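Long-range contact in ABC-type branched-chain amino acid transport systems periplasmic component-like protein (Thermomonospora curvata, PDB 4N03), which probably serves as the substrate-binding component of an ABC transporter, capturing a fatty acid such as palmitate for uptake into the cell: residues Ile119-Thr133 with Ser138-Val150. Sequence-based numbering, arbitrary orientation.
Sequences IESDKMFTIPSAWTT and SKYIQVTGTTYDV. With PLM (palmitic acid), chain B.
Thr126 and Ile141 form a single parallel bridge: Thr126 N donates to Tyr140 O (2.9 Å), and Gln142 N returns to Thr126 O (3.0 Å). The extended chain 141-144 thus runs beside strand 126-129, an edge strand of a four-stranded parallel sheet, bonded along its other side to strand 103-107. From Pro128 onward the backbones are joined through water 2, which donates to Pro128 O and Ala130 O and accepts from Thr144 N. They meet directly again where Tyr148 N, at the start of helix 148-161, binds Trp131 O. Such a strand ending at the ligand cleft and followed by a helix leading into the second domain fits the two-domain periplasmic binding protein fold of the leucine-binding family.

At the far end, the Tyr140 ring packs one face against the Schellman turn closing helix 109-122, with Lys123 CA 3.5 Å from the ring centroid in a CH-pi contact. Ser138 OG donates to the syn side of Glu120 OE1 (2.9 Å). Near the cleft, the Trp131 indole has its NE1 proton directed in the ring plane to Thr144 OG1 (2.9 Å, 158°), while palmitate atom CE lies over one face, offset toward the rim. Trp131 CB lies over the centre of the Tyr148 ring, and with CG anti to the carbonyl carbon (chi1 -63°) the indole turns an edge toward that face in an offset edge-to-face pair, planes 85° apart. An alanine in place of Trp131 would probably leave the palmitate tail without this wall and Thr144 OG1 without its indole donor. The Tyr148 hydroxyl OH donates to O1 of the palmitic acid carboxyl group (2.5 Å), a group that Tyr84 and Ser109 also hydrogen-bond.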
ATOM      1  N   ILE A 119      10.388 -14.994  -6.840  1.00 12.12           N
ATOM      2  CA  ILE A 119       9.002 -15.243  -6.438  1.00 12.16           C
ATOM      3  C   ILE A 119       8.332 -16.128  -7.451  1.00 11.70           C
ATOM      4  O   ILE A 119       7.644 -17.109  -7.129  1.00 12.17           O
ATOM      5  CB  ILE A 119       8.256 -13.912  -6.240  1.00 11.74           C
ATOM      6  CG1 ILE A 119       8.624 -13.295  -4.896  1.00 11.59           C
ATOM      7  CG2 ILE A 119       6.749 -14.093  -6.333  1.00 11.34           C
ATOM      8  CD1 ILE A 119       8.169 -11.856  -4.766  1.00 12.02           C
ATOM      9  N   GLU A 120       8.580 -15.812  -8.736  1.00 12.21           N
ATOM     10  CA  GLU A 120       7.944 -16.586  -9.800  1.00 13.26           C
ATOM     11  C   GLU A 120       8.474 -18.039  -9.814  1.00 13.66           C
ATOM     12  O   GLU A 120       7.700 -19.003  -9.906  1.00 15.27           O
ATOM     13  CB  GLU A 120       8.176 -15.930 -11.149  1.00 14.82           C
ATOM     14  CG  GLU A 120       7.378 -16.575 -12.272  1.00 20.16           C
ATOM     15  CD  GLU A 120       5.883 -16.135 -12.243  1.00 24.14           C
ATOM     16  OE1 GLU A 120       5.592 -14.972 -11.828  1.00 37.39           O
ATOM     17  OE2 GLU A 120       5.017 -16.919 -12.639  1.00 40.26           O
ATOM     18  N   SER A 121       9.791 -18.175  -9.678  1.00 12.54           N
ATOM     19  CA  SER A 121      10.410 -19.483  -9.700  0.60 15.54           C
ATOM     20  C   SER A 121       9.971 -20.326  -8.526  1.00 13.65           C
ATOM     21  O   SER A 121       9.740 -21.522  -8.627  1.00 15.69           O
ATOM     22  CB  SER A 121      11.928 -19.329  -9.702  0.60 17.20           C
ATOM     23  OG  SER A 121      12.559 -20.595  -9.762  0.60 19.76           O
ATOM     24  N   ASP A 122       9.840 -19.678  -7.379  1.00 13.11           N
ATOM     25  CA  ASP A 122       9.487 -20.326  -6.105  1.00 12.85           C
ATOM     26  C   ASP A 122       7.982 -20.547  -5.961  1.00 13.37           C
ATOM     27  O   ASP A 122       7.541 -21.255  -5.065  1.00 14.14           O
ATOM     28  CB  ASP A 122      10.007 -19.495  -4.934  1.00 12.95           C
ATOM     29  CG  ASP A 122      11.499 -19.538  -4.788  1.00 15.07           C
ATOM     30  OD1 ASP A 122      12.150 -20.486  -5.306  1.00 18.84           O
ATOM     31  OD2 ASP A 122      12.021 -18.650  -4.118  1.00 16.28           O
ATOM     32  N   LYS A 123       7.171 -19.948  -6.822  1.00 12.22           N
ATOM     33  CA  LYS A 123       5.713 -19.957  -6.717  1.00 12.25           C
ATOM     34  C   LYS A 123       5.247 -19.377  -5.375  1.00 12.24           C
ATOM     35  O   LYS A 123       4.292 -19.857  -4.758  1.00 13.06           O
ATOM     36  CB  LYS A 123       5.149 -21.365  -6.944  1.00 15.35           C
ATOM     37  CG  LYS A 123       5.514 -21.939  -8.312  1.00 18.12           C
ATOM     38  CD  LYS A 123       4.922 -23.320  -8.518  1.00 24.36           C
ATOM     39  CE  LYS A 123       4.832 -23.726  -9.978  1.00 31.51           C
ATOM     40  NZ  LYS A 123       6.048 -23.515 -10.810  1.00 36.65           N
HETATM   41  N   MSE A 124       5.878 -18.295  -4.955  1.00 11.49           N
HETATM   42  CA  MSE A 124       5.657 -17.720  -3.615  1.00 11.45           C
HETATM   43  C   MSE A 124       4.533 -16.727  -3.659  1.00 11.01           C
HETATM   44  O   MSE A 124       4.694 -15.633  -4.186  1.00 11.89           O
HETATM   45  CB  MSE A 124       6.951 -17.012  -3.190  1.00 11.94           C
HETATM   46  CG  MSE A 124       6.879 -16.433  -1.750  1.00 12.01           C
HETATM   47 SE   MSE A 124       6.883 -17.809  -0.392  0.65 12.30          SE
HETATM   48  CE  MSE A 124       8.863 -17.899  -0.264  1.00 15.58           C
ATOM     49  N   PHE A 125       3.392 -17.065  -3.042  1.00 10.86           N
ATOM     50  CA  PHE A 125       2.315 -16.107  -2.942  1.00 10.68           C
ATOM     51  C   PHE A 125       2.749 -14.948  -2.109  1.00 10.35           C
ATOM     52  O   PHE A 125       3.130 -15.140  -0.943  1.00 11.15           O
ATOM     53  CB  PHE A 125       1.057 -16.791  -2.347  1.00 10.94           C
ATOM     54  CG  PHE A 125      -0.143 -15.908  -2.186  1.00 11.18           C
ATOM     55  CD1 PHE A 125      -0.421 -14.870  -3.067  1.00 11.83           C
ATOM     56  CD2 PHE A 125      -1.029 -16.117  -1.118  1.00 12.14           C
ATOM     57  CE1 PHE A 125      -1.529 -14.069  -2.897  1.00 12.31           C
ATOM     58  CE2 PHE A 125      -2.153 -15.325  -1.004  1.00 13.38           C
ATOM     59  CZ  PHE A 125      -2.398 -14.290  -1.852  1.00 13.14           C
ATOM     60  N   THR A 126       2.738 -13.743  -2.650  1.00  9.84           N
ATOM     61  CA  THR A 126       3.256 -12.545  -2.063  1.00  9.54           C
ATOM     62  C   THR A 126       2.209 -11.465  -2.132  1.00 10.52           C
ATOM     63  O   THR A 126       1.697 -11.208  -3.236  1.00 10.93           O
ATOM     64  CB  THR A 126       4.549 -12.141  -2.793  1.00 10.58           C
ATOM     65  OG1 THR A 126       5.498 -13.194  -2.751  1.00 11.20           O
ATOM     66  CG2 THR A 126       5.152 -10.937  -2.185  1.00 11.34           C
ATOM     67  N   ILE A 127       1.933 -10.801  -0.997  1.00 10.34           N
ATOM     68  CA  ILE A 127       1.036  -9.690  -0.959  1.00 10.57           C
ATOM     69  C   ILE A 127       1.810  -8.452  -0.587  1.00 11.10           C
ATOM     70  O   ILE A 127       2.121  -8.211   0.612  1.00 12.42           O
ATOM     71  CB  ILE A 127      -0.142  -9.877   0.022  1.00 11.09           C
ATOM     72  CG1 ILE A 127      -0.849 -11.198  -0.181  1.00 11.35           C
ATOM     73  CG2 ILE A 127      -1.096  -8.689  -0.050  1.00 12.58           C
ATOM     74  CD1 ILE A 127      -1.853 -11.559   0.903  1.00 12.18           C
ATOM     75  N   PRO A 128       2.215  -7.657  -1.578  1.00 10.99           N
ATOM     76  CA  PRO A 128       2.979  -6.443  -1.243  1.00 12.61           C
ATOM     77  C   PRO A 128       2.156  -5.343  -0.581  1.00 12.83           C
ATOM     78  O   PRO A 128       0.958  -5.247  -0.760  1.00 13.20           O
ATOM     79  CB  PRO A 128       3.445  -5.942  -2.624  1.00 12.41           C
ATOM     80  CG  PRO A 128       3.257  -7.076  -3.556  1.00 12.89           C
ATOM     81  CD  PRO A 128       2.085  -7.812  -3.032  1.00 11.03           C
ATOM     82  N   SER A 129       2.838  -4.532   0.216  1.00 13.39           N
ATOM     83  CA  SER A 129       2.377  -3.129   0.500  1.00 13.81           C
ATOM     84  C   SER A 129       3.221  -2.228  -0.407  1.00 11.60           C
ATOM     85  O   SER A 129       4.285  -1.706  -0.091  1.00 11.59           O
ATOM     86  CB  SER A 129       2.496  -2.770   1.968  1.00 13.71           C
ATOM     87  OG  SER A 129       1.693  -3.598   2.760  1.00 14.39           O
ATOM     88  N   ALA A 130       2.778  -2.189  -1.660  1.00 10.64           N
ATOM     89  CA  ALA A 130       3.461  -1.662  -2.796  1.00 10.68           C
ATOM     90  C   ALA A 130       2.488  -1.726  -3.973  1.00 10.70           C
ATOM     91  O   ALA A 130       1.815  -2.731  -4.140  1.00 11.66           O
ATOM     92  CB  ALA A 130       4.675  -2.469  -3.105  1.00 12.13           C
ATOM     93  N   TRP A 131       2.382  -0.665  -4.717  1.00  9.20           N
ATOM     94  CA  TRP A 131       1.334  -0.551  -5.706  1.00  9.53           C
ATOM     95  C   TRP A 131       1.810  -0.139  -7.104  1.00  9.31           C
ATOM     96  O   TRP A 131       1.063   0.381  -7.893  1.00  9.71           O
ATOM     97  CB  TRP A 131       0.190   0.321  -5.153  1.00  9.30           C
ATOM     98  CG  TRP A 131      -0.437  -0.312  -3.959  1.00  9.33           C
ATOM     99  CD1 TRP A 131      -1.322  -1.306  -4.023  1.00 10.49           C
ATOM    100  CD2 TRP A 131      -0.118  -0.143  -2.552  1.00  9.12           C
ATOM    101  NE1 TRP A 131      -1.649  -1.767  -2.772  1.00 10.22           N
ATOM    102  CE2 TRP A 131      -0.877  -1.080  -1.847  1.00 10.00           C
ATOM    103  CE3 TRP A 131       0.755   0.676  -1.842  1.00  9.69           C
ATOM    104  CZ2 TRP A 131      -0.829  -1.189  -0.452  1.00 10.53           C
ATOM    105  CZ3 TRP A 131       0.790   0.574  -0.478  1.00 10.96           C
ATOM    106  CH2 TRP A 131       0.006  -0.342   0.204  1.00 11.59           C
ATOM    107  N   THR A 132       3.076  -0.404  -7.389  1.00  9.00           N
ATOM    108  CA  THR A 132       3.560  -0.204  -8.718  1.00  8.74           C
ATOM    109  C   THR A 132       2.944  -1.199  -9.702  1.00  9.16           C
ATOM    110  O   THR A 132       2.753  -2.374  -9.427  1.00  9.21           O
ATOM    111  CB  THR A 132       5.089  -0.315  -8.739  1.00  8.98           C
ATOM    112  OG1 THR A 132       5.559  -0.010 -10.056  1.00  9.93           O
ATOM    113  CG2 THR A 132       5.618  -1.682  -8.372  1.00 10.36           C
ATOM    114  N   THR A 133       2.770  -0.737 -10.952  1.00  9.40           N
ATOM    115  CA  THR A 133       2.389  -1.607 -12.052  1.00  9.44           C
ATOM    116  C   THR A 133       3.500  -2.596 -12.381  1.00  8.79           C
ATOM    117  O   THR A 133       3.226  -3.622 -13.015  1.00  9.08           O
ATOM    118  CB  THR A 133       2.061  -0.782 -13.294  1.00  9.47           C
ATOM    119  OG1 THR A 133       3.154   0.100 -13.584  1.00  9.53           O
ATOM    120  CG2 THR A 133       0.830   0.040 -13.054  1.00  8.90           C
ATOM    121  N   SER A 138       2.100 -11.083 -12.523  1.00 12.26           N
ATOM    122  CA  SER A 138       2.601 -12.313 -11.886  1.00 15.61           C
ATOM    123  C   SER A 138       1.499 -13.030 -11.180  1.00 13.30           C
ATOM    124  O   SER A 138       0.875 -12.459 -10.261  1.00 13.96           O
ATOM    125  CB  SER A 138       3.644 -12.022 -10.841  1.00 18.44           C
ATOM    126  OG  SER A 138       3.869 -13.279 -10.147  1.00 21.63           O
ATOM    127  N   LYS A 139       1.255 -14.298 -11.495  1.00 14.87           N
ATOM    128  CA  LYS A 139       0.218 -15.081 -10.829  0.60 13.85           C
ATOM    129  C   LYS A 139       0.414 -15.046  -9.316  1.00 11.80           C
ATOM    130  O   LYS A 139      -0.572 -15.092  -8.600  1.00 13.51           O
ATOM    131  CB  LYS A 139       0.207 -16.561 -11.315  0.60 17.60           C
ATOM    132  CG  LYS A 139      -1.015 -17.390 -10.890  0.60 16.56           C
ATOM    133  CD  LYS A 139      -0.932 -18.874 -11.286  0.60 15.13           C
ATOM    134  CE  LYS A 139      -2.038 -19.679 -10.602  0.60 17.29           C
ATOM    135  NZ  LYS A 139      -2.004 -21.111 -11.005  0.60 18.59           N
ATOM    136  N   TYR A 140       1.666 -15.030  -8.896  1.00 11.12           N
ATOM    137  CA  TYR A 140       1.983 -15.219  -7.483  1.00 10.34           C
ATOM    138  C   TYR A 140       1.979 -13.955  -6.676  1.00 10.64           C
ATOM    139  O   TYR A 140       2.035 -14.035  -5.427  1.00 12.38           O
ATOM    140  CB  TYR A 140       3.310 -15.954  -7.356  1.00 12.57           C
ATOM    141  CG  TYR A 140       3.228 -17.283  -7.983  1.00 13.34           C
ATOM    142  CD1 TYR A 140       2.576 -18.306  -7.347  1.00 16.77           C
ATOM    143  CD2 TYR A 140       3.709 -17.519  -9.263  1.00 15.53           C
ATOM    144  CE1 TYR A 140       2.432 -19.542  -7.906  1.00 21.50           C
ATOM    145  CE2 TYR A 140       3.518 -18.797  -9.854  1.00 17.81           C
ATOM    146  CZ  TYR A 140       2.849 -19.771  -9.136  1.00 20.10           C
ATOM    147  OH  TYR A 140       2.662 -21.055  -9.622  1.00 29.49           O
ATOM    148  N   ILE A 141       1.890 -12.785  -7.296  1.00 10.05           N
ATOM    149  CA  ILE A 141       1.907 -11.513  -6.583  1.00 10.08           C
ATOM    150  C   ILE A 141       0.550 -10.887  -6.658  1.00  9.87           C
ATOM    151  O   ILE A 141       0.046 -10.669  -7.763  1.00 10.39           O
ATOM    152  CB  ILE A 141       2.976 -10.561  -7.118  1.00 10.98           C
ATOM    153  CG1 ILE A 141       4.358 -11.213  -7.041  1.00 11.54           C
ATOM    154  CG2 ILE A 141       2.906  -9.256  -6.344  1.00 11.05           C
ATOM    155  CD1 ILE A 141       5.463 -10.393  -7.688  1.00 12.66           C
ATOM    156  N   GLN A 142      -0.103 -10.653  -5.519  1.00 10.36           N
ATOM    157  CA  GLN A 142      -1.352  -9.898  -5.527  1.00  9.84           C
ATOM    158  C   GLN A 142      -1.112  -8.461  -5.208  1.00  9.57           C
ATOM    159  O   GLN A 142      -0.871  -8.112  -4.040  1.00 10.82           O
ATOM    160  CB  GLN A 142      -2.329 -10.469  -4.505  1.00 10.08           C
ATOM    161  CG  GLN A 142      -3.640  -9.690  -4.456  1.00 10.65           C
ATOM    162  CD  GLN A 142      -4.347  -9.815  -5.811  1.00 10.66           C
ATOM    163  OE1 GLN A 142      -4.661 -10.921  -6.233  1.00 12.91           O
ATOM    164  NE2 GLN A 142      -4.612  -8.704  -6.458  1.00 10.59           N
ATOM    165  N   VAL A 143      -1.227  -7.603  -6.213  1.00  9.80           N
ATOM    166  CA  VAL A 143      -1.217  -6.172  -5.971  1.00 10.08           C
ATOM    167  C   VAL A 143      -2.613  -5.805  -5.535  1.00  9.81           C
ATOM    168  O   VAL A 143      -3.581  -6.041  -6.223  1.00 10.54           O
ATOM    169  CB  VAL A 143      -0.819  -5.391  -7.229  1.00 10.81           C
ATOM    170  CG1 VAL A 143      -0.815  -3.905  -6.886  1.00 11.24           C
ATOM    171  CG2 VAL A 143       0.552  -5.836  -7.743  1.00 11.90           C
ATOM    172  N   THR A 144      -2.730  -5.320  -4.299  1.00  9.72           N
ATOM    173  CA  THR A 144      -4.052  -4.987  -3.770  1.00  9.95           C
ATOM    174  C   THR A 144      -4.504  -3.617  -4.255  1.00  9.30           C
ATOM    175  O   THR A 144      -3.690  -2.856  -4.771  1.00 11.27           O
ATOM    176  CB  THR A 144      -4.028  -5.015  -2.246  1.00 10.48           C
ATOM    177  OG1 THR A 144      -3.047  -4.095  -1.790  1.00 11.03           O
ATOM    178  CG2 THR A 144      -3.707  -6.425  -1.715  1.00 10.92           C
ATOM    179  N   GLY A 145      -5.766  -3.298  -4.142  1.00 10.41           N
ATOM    180  CA  GLY A 145      -6.234  -1.960  -4.423  1.00  9.87           C
ATOM    181  C   GLY A 145      -5.956  -1.536  -5.863  1.00  9.48           C
ATOM    182  O   GLY A 145      -6.027  -2.357  -6.798  1.00 10.46           O
ATOM    183  N   THR A 146      -5.721  -0.246  -6.010  1.00  9.11           N
ATOM    184  CA  THR A 146      -5.317   0.385  -7.258  1.00  8.88           C
ATOM    185  C   THR A 146      -3.799   0.366  -7.385  1.00  9.25           C
ATOM    186  O   THR A 146      -3.062   0.160  -6.398  1.00  9.79           O
ATOM    187  CB  THR A 146      -5.748   1.861  -7.226  1.00 10.23           C
ATOM    188  OG1 THR A 146      -5.202   2.385  -6.007  1.00 10.21           O
ATOM    189  CG2 THR A 146      -7.241   2.044  -7.237  1.00 10.84           C
ATOM    190  N   THR A 147      -3.309   0.615  -8.591  1.00  8.80           N
ATOM    191  CA  THR A 147      -1.921   0.950  -8.803  1.00  8.70           C
ATOM    192  C   THR A 147      -1.700   2.448  -8.732  1.00  8.58           C
ATOM    193  O   THR A 147      -2.628   3.244  -8.849  1.00  8.91           O
ATOM    194  CB  THR A 147      -1.437   0.351 -10.127  1.00  9.26           C
ATOM    195  OG1 THR A 147      -2.338   0.666 -11.185  1.00  9.43           O
ATOM    196  CG2 THR A 147      -1.306  -1.133  -9.991  1.00 10.91           C
ATOM    197  N   TYR A 148      -0.440   2.840  -8.561  1.00  8.26           N
ATOM    198  CA  TYR A 148      -0.123   4.227  -8.283  1.00  8.61           C
ATOM    199  C   TYR A 148      -0.544   5.195  -9.353  1.00  8.09           C
ATOM    200  O   TYR A 148      -0.909   6.329  -9.125  1.00  8.47           O
ATOM    201  CB  TYR A 148       1.359   4.395  -8.055  1.00  9.21           C
ATOM    202  CG  TYR A 148       1.873   3.838  -6.768  1.00  8.48           C
ATOM    203  CD1 TYR A 148       1.292   4.152  -5.519  1.00  8.79           C
ATOM    204  CD2 TYR A 148       2.926   2.969  -6.757  1.00  8.63           C
ATOM    205  CE1 TYR A 148       1.801   3.638  -4.338  1.00  9.30           C
ATOM    206  CE2 TYR A 148       3.437   2.472  -5.569  1.00  8.72           C
ATOM    207  CZ  TYR A 148       2.870   2.816  -4.346  1.00  8.53           C
ATOM    208  OH  TYR A 148       3.329   2.350  -3.129  1.00 10.38           O
ATOM    209  N   ASP A 149      -0.376   4.773 -10.621  1.00  8.14           N
ATOM    210  CA  ASP A 149      -0.782   5.546 -11.786  1.00  8.75           C
ATOM    211  C   ASP A 149      -2.266   5.854 -11.778  1.00  8.65           C
ATOM    212  O   ASP A 149      -2.661   6.986 -11.945  1.00  8.87           O
ATOM    213  CB  ASP A 149      -0.309   4.936 -13.097  1.00  8.64           C
ATOM    214  CG  ASP A 149      -0.591   3.466 -13.304  1.00  9.45           C
ATOM    215  OD1 ASP A 149      -1.217   2.814 -12.433  1.00  9.82           O
ATOM    216  OD2 ASP A 149      -0.135   2.964 -14.367  1.00  9.76           O
ATOM    217  N   VAL A 150      -3.080   4.817 -11.566  1.00  8.76           N
ATOM    218  CA  VAL A 150      -4.510   5.007 -11.475  1.00  9.01           C
ATOM    219  C   VAL A 150      -4.877   5.949 -10.348  1.00  8.51           C
ATOM    220  O   VAL A 150      -5.746   6.805 -10.530  1.00  8.76           O
ATOM    221  CB  VAL A 150      -5.190   3.629 -11.269  1.00  9.59           C
ATOM    222  CG1 VAL A 150      -6.647   3.729 -10.793  1.00 11.03           C
ATOM    223  CG2 VAL A 150      -5.080   2.821 -12.559  1.00 10.63           C
TER
HETATM  224  C1  PLM B 601       6.520   1.836  -2.354  1.00 10.49           C
HETATM  225  O1  PLM B 601       5.647   1.375  -3.134  1.00 10.86           O
HETATM  226  O2  PLM B 601       7.736   1.546  -2.396  1.00 11.00           O
HETATM  227  C2  PLM B 601       6.057   2.661  -1.175  1.00 12.83           C
HETATM  228  C3  PLM B 601       5.579   1.647  -0.046  1.00 15.04           C
HETATM  229  C4  PLM B 601       4.884   2.330   1.109  1.00 15.32           C
HETATM  230  C5  PLM B 601       4.497   1.383   2.191  1.00 17.12           C
HETATM  231  C6  PLM B 601       3.687   1.925   3.389  1.00 17.77           C
HETATM  232  C7  PLM B 601       2.194   1.777   3.129  1.00 19.80           C
HETATM  233  C8  PLM B 601       1.286   2.438   4.129  1.00 22.46           C
HETATM  234  C9  PLM B 601      -0.175   2.035   4.048  1.00 24.37           C
HETATM  235  CA  PLM B 601      -1.048   2.908   3.116  1.00 23.22           C
HETATM  236  CB  PLM B 601      -2.432   2.171   2.914  1.00 24.01           C
HETATM  237  CC  PLM B 601      -2.772   2.010   1.404  1.00 19.31           C
HETATM  238  CD  PLM B 601      -3.753   0.897   1.098  1.00 17.40           C
HETATM  239  CE  PLM B 601      -4.098   0.665  -0.367  0.50 18.73           C
HETATM  240  CF  PLM B 601      -4.540  -0.789  -0.597  0.50 20.51           C
HETATM  241  CG  PLM B 601      -6.011  -1.055  -0.328  0.50 21.00           C
HETATM  242  O   HOH W   1       2.802 -15.527 -13.138  1.00 57.49           O
HETATM  243  O   HOH W   2      -0.123  -4.669  -3.303  1.00 13.34           O
HETATM  244  O   HOH W   3      -1.548  -4.661   0.425  1.00 13.59           O
HETATM  245  O   HOH W   4       2.629   2.741 -13.824  1.00 10.19           O